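Local coordinates for protein succinate dehydrogenase subunit A (Mycolicibacterium smegmatis, PDB 7D6V) that probably oxidises succinate to fumarate with its bound FAD, as the flavoprotein subunit of a membrane-bound succinate dehydrogenase of the electron transport chain, at residues A[38-43]-A[222-227]. Sequence-based numbering, arbitrary orientation.
Sequences TKSLFG and SWEYTG. With FAD (flavin-adenine dinucleotide), chain D.
The first torsions set CG of Glu-224 (chi1 67°) and OG of Ser-40 (chi1 55°) between the backbone N and the carbonyl carbon. Beyond CG the Glu-224 chain runs extended and carries its carboxylate to the adenosine ribose of FAD. Ser-40 OG donates to Glu-224 OE2 over 3.2 Å; the carboxylate oxygen accepts through its syn lone pair, on the side of OE1. The ribose hydroxyl O2B of FAD donates to the same Glu-224 OE2, at 2.8 Å. The backbone N of Lys-39, next to Ser-40, adds a weak bond to FAD O2B. The hydroxyl thus donates to the glutamate and accepts, weakly, from the backbone. Glu-224 OE1 has a weak bond to the backbone N of His-46.

Lys-39 bends at chi3 (-87°) and passes between the adenine and Trp-223. Its CE lies 3.4 Å from FAD C5A, while its CD approaches Trp-223 CH2 obliquely at 3.6 Å. The amine reaches Glu-224 O in a weak 3.4 Å bond, but its stronger partner is Asp-228, in a salt bridge. Trp-223 also meets Trp-52 of the iron-sulfur subunit, so this side of the cofactor pocket adjoins the subunit interface.

Further along 222-227, Tyr-225 OH donates to the FAD phosphate oxygen O2A, which lies in the plane of the ring at its edge. The loop after strand 34-37 and the loop before helix 230-236 therefore join around the AMP half of FAD. In many Rossmann-type FAD domains an acidic residue at the end of the second strand binds the ribose; here Glu-224, from a distant loop, takes O2B, and its acceptor oxygen takes two hydroxyl donors. This buried carboxylate is probably stabilised in its charged form, fixing the ribose while Tyr-225 holds the phosphate.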
loop_
_atom_site.group_PDB
_atom_site.type_symbol
_atom_site.label_atom_id
_atom_site.label_comp_id
_atom_site.label_asym_id
_atom_site.label_seq_id
_atom_site.Cartn_x
_atom_site.Cartn_y
_atom_site.Cartn_z
ATOM N N THR A 38 -9.546 -2.218 16.410
ATOM C CA THR A 38 -9.468 -1.591 15.100
ATOM C C THR A 38 -10.725 -1.930 14.317
ATOM O O THR A 38 -11.180 -3.076 14.328
ATOM C CB THR A 38 -8.231 -2.070 14.330
ATOM O OG1 THR A 38 -7.053 -1.741 15.070
ATOM C CG2 THR A 38 -8.148 -1.385 12.982
ATOM N N LYS A 39 -11.281 -0.935 13.631
ATOM C CA LYS A 39 -12.478 -1.169 12.836
ATOM C C LYS A 39 -12.158 -1.884 11.529
ATOM O O LYS A 39 -13.012 -2.592 10.988
ATOM C CB LYS A 39 -13.181 0.158 12.559
ATOM C CG LYS A 39 -14.684 0.092 12.627
ATOM C CD LYS A 39 -15.301 1.249 11.876
ATOM C CE LYS A 39 -15.442 2.464 12.756
ATOM N NZ LYS A 39 -16.025 3.610 12.016
ATOM N N SER A 40 -10.942 -1.723 11.022
ATOM C CA SER A 40 -10.468 -2.354 9.802
ATOM C C SER A 40 -9.479 -3.465 10.150
ATOM O O SER A 40 -9.306 -3.831 11.315
ATOM C CB SER A 40 -9.852 -1.303 8.875
ATOM O OG SER A 40 -8.838 -0.569 9.533
ATOM N N LEU A 41 -8.845 -4.027 9.125
ATOM C CA LEU A 41 -7.800 -5.011 9.354
ATOM C C LEU A 41 -6.555 -4.339 9.929
ATOM O O LEU A 41 -6.364 -3.125 9.826
ATOM C CB LEU A 41 -7.451 -5.741 8.055
ATOM C CG LEU A 41 -8.462 -6.756 7.515
ATOM C CD1 LEU A 41 -8.009 -7.305 6.174
ATOM C CD2 LEU A 41 -8.676 -7.882 8.495
ATOM N N PHE A 42 -5.705 -5.150 10.551
ATOM C CA PHE A 42 -4.498 -4.640 11.188
ATOM C C PHE A 42 -3.547 -4.061 10.146
ATOM O O PHE A 42 -3.161 -4.743 9.193
ATOM C CB PHE A 42 -3.815 -5.760 11.972
ATOM C CG PHE A 42 -2.750 -5.286 12.916
ATOM C CD1 PHE A 42 -2.817 -4.028 13.485
ATOM C CD2 PHE A 42 -1.684 -6.104 13.241
ATOM C CE1 PHE A 42 -1.837 -3.597 14.355
ATOM C CE2 PHE A 42 -0.706 -5.679 14.110
ATOM C CZ PHE A 42 -0.782 -4.424 14.666
ATOM N N GLY A 43 -3.162 -2.800 10.337
ATOM C CA GLY A 43 -2.252 -2.147 9.420
ATOM C C GLY A 43 -2.893 -1.514 8.208
ATOM O O GLY A 43 -2.187 -1.202 7.246
ATOM N N SER A 222 -11.281 7.837 4.374
ATOM C CA SER A 222 -11.544 6.412 4.259
ATOM C C SER A 222 -12.977 6.074 4.662
ATOM O O SER A 222 -13.741 6.919 5.130
ATOM C CB SER A 222 -10.566 5.619 5.125
ATOM O OG SER A 222 -9.233 6.043 4.919
ATOM N N TRP A 223 -13.328 4.799 4.479
ATOM C CA TRP A 223 -14.624 4.293 4.918
ATOM C C TRP A 223 -14.821 4.459 6.420
ATOM O O TRP A 223 -15.955 4.611 6.884
ATOM C CB TRP A 223 -14.758 2.821 4.523
ATOM C CG TRP A 223 -15.749 2.051 5.337
ATOM C CD1 TRP A 223 -17.096 1.996 5.152
ATOM C CD2 TRP A 223 -15.468 1.226 6.475
ATOM N NE1 TRP A 223 -17.673 1.191 6.100
ATOM C CE2 TRP A 223 -16.693 0.707 6.925
ATOM C CE3 TRP A 223 -14.297 0.880 7.156
ATOM C CZ2 TRP A 223 -16.783 -0.141 8.024
ATOM C CZ3 TRP A 223 -14.389 0.039 8.244
ATOM C CH2 TRP A 223 -15.623 -0.461 8.669
ATOM N N GLU A 224 -13.737 4.449 7.189
ATOM C CA GLU A 224 -13.806 4.421 8.642
ATOM C C GLU A 224 -13.900 5.803 9.277
ATOM O O GLU A 224 -14.043 5.894 10.500
ATOM C CB GLU A 224 -12.587 3.682 9.199
ATOM C CG GLU A 224 -11.273 4.407 8.976
ATOM C CD GLU A 224 -10.073 3.493 9.104
ATOM O OE1 GLU A 224 -8.933 3.986 8.993
ATOM O OE2 GLU A 224 -10.269 2.278 9.312
ATOM N N TYR A 225 -13.836 6.877 8.491
ATOM C CA TYR A 225 -13.846 8.235 9.038
ATOM C C TYR A 225 -15.285 8.723 9.200
ATOM O O TYR A 225 -15.741 9.663 8.550
ATOM C CB TYR A 225 -13.037 9.170 8.149
ATOM C CG TYR A 225 -11.582 9.264 8.532
ATOM C CD1 TYR A 225 -10.949 8.220 9.187
ATOM C CD2 TYR A 225 -10.840 10.397 8.237
ATOM C CE1 TYR A 225 -9.622 8.301 9.536
ATOM C CE2 TYR A 225 -9.513 10.486 8.583
ATOM C CZ TYR A 225 -8.907 9.437 9.233
ATOM O OH TYR A 225 -7.580 9.524 9.581
ATOM N N THR A 226 -16.001 8.069 10.111
ATOM C CA THR A 226 -17.401 8.375 10.366
ATOM C C THR A 226 -17.602 9.242 11.599
ATOM O O THR A 226 -18.724 9.327 12.107
ATOM C CB THR A 226 -18.214 7.086 10.501
ATOM O OG1 THR A 226 -17.754 6.347 11.639
ATOM C CG2 THR A 226 -18.076 6.233 9.255
ATOM N N GLY A 227 -16.551 9.884 12.093
ATOM C CA GLY A 227 -16.677 10.719 13.266
ATOM C C GLY A 227 -16.732 9.975 14.577
ATOM O O GLY A 227 -17.055 10.584 15.602
HETATM P PA FAD D . -5.994 6.727 11.455
HETATM O O1A FAD D . -4.757 5.908 11.446
HETATM O O2A FAD D . -6.435 7.392 10.209
HETATM O O5B FAD D . -7.188 5.761 11.894
HETATM C C5B FAD D . -7.720 5.712 13.205
HETATM C C4B FAD D . -7.982 4.268 13.600
HETATM O O4B FAD D . -9.096 4.191 14.484
HETATM C C3B FAD D . -8.323 3.359 12.445
HETATM O O3B FAD D . -7.605 2.150 12.636
HETATM C C2B FAD D . -9.791 3.067 12.611
HETATM O O2B FAD D . -10.159 1.789 12.107
HETATM C C1B FAD D . -9.943 3.119 14.102
HETATM N N9A FAD D . -11.337 3.391 14.488
HETATM C C8A FAD D . -12.070 4.444 14.128
HETATM N N7A FAD D . -13.301 4.373 14.667
HETATM C C5A FAD D . -13.363 3.249 15.386
HETATM C C6A FAD D . -14.365 2.562 16.213
HETATM N N6A FAD D . -15.593 3.072 16.391
HETATM N N1A FAD D . -14.016 1.404 16.787
HETATM C C2A FAD D . -12.801 0.872 16.636
HETATM N N3A FAD D . -11.847 1.439 15.901
HETATM C C4A FAD D . -12.063 2.606 15.266
HETATM N N1 FAD D . -0.854 14.197 6.765
HETATM C C2 FAD D . 0.419 14.579 6.545
HETATM O O2 FAD D . 1.054 15.076 7.480
HETATM N N3 FAD D . 1.030 14.450 5.368
HETATM C C4 FAD D . 0.415 13.932 4.313
HETATM O O4 FAD D . 1.004 13.821 3.230
HETATM C C4X FAD D . -0.981 13.488 4.455
HETATM N N5 FAD D . -1.660 12.954 3.429
HETATM C C5X FAD D . -2.930 12.554 3.595
HETATM C C6 FAD D . -3.616 12.002 2.526
HETATM C C7 FAD D . -4.925 11.592 2.685
HETATM C C7M FAD D . -5.679 10.995 1.534
HETATM C C8 FAD D . -5.590 11.742 3.995
HETATM C C8M FAD D . -7.012 11.296 4.168
HETATM C C9 FAD D . -4.911 12.289 5.067
HETATM C C9A FAD D . -3.604 12.701 4.908
HETATM N N10 FAD D . -2.916 13.257 5.989
HETATM C C10 FAD D . -1.593 13.656 5.783
HETATM C "C1'" FAD D . -3.549 13.399 7.295
HETATM C "C2'" FAD D . -3.033 12.310 8.228
HETATM O "O2'" FAD D . -2.827 11.100 7.504
HETATM C "C3'" FAD D . -4.011 11.993 9.345
HETATM O "O3'" FAD D . -4.135 13.137 10.178
HETATM C "C4'" FAD D . -3.505 10.832 10.186
HETATM O "O4'" FAD D . -3.382 9.671 9.376
HETATM C "C5'" FAD D . -4.433 10.503 11.339
HETATM O "O5'" FAD D . -3.977 9.290 11.918
HETATM P P FAD D . -4.672 8.621 13.187
HETATM O O1P FAD D . -3.714 7.622 13.731
HETATM O O2P FAD D . -5.184 9.683 14.092
HETATM O O3P FAD D . -5.956 7.855 12.594
#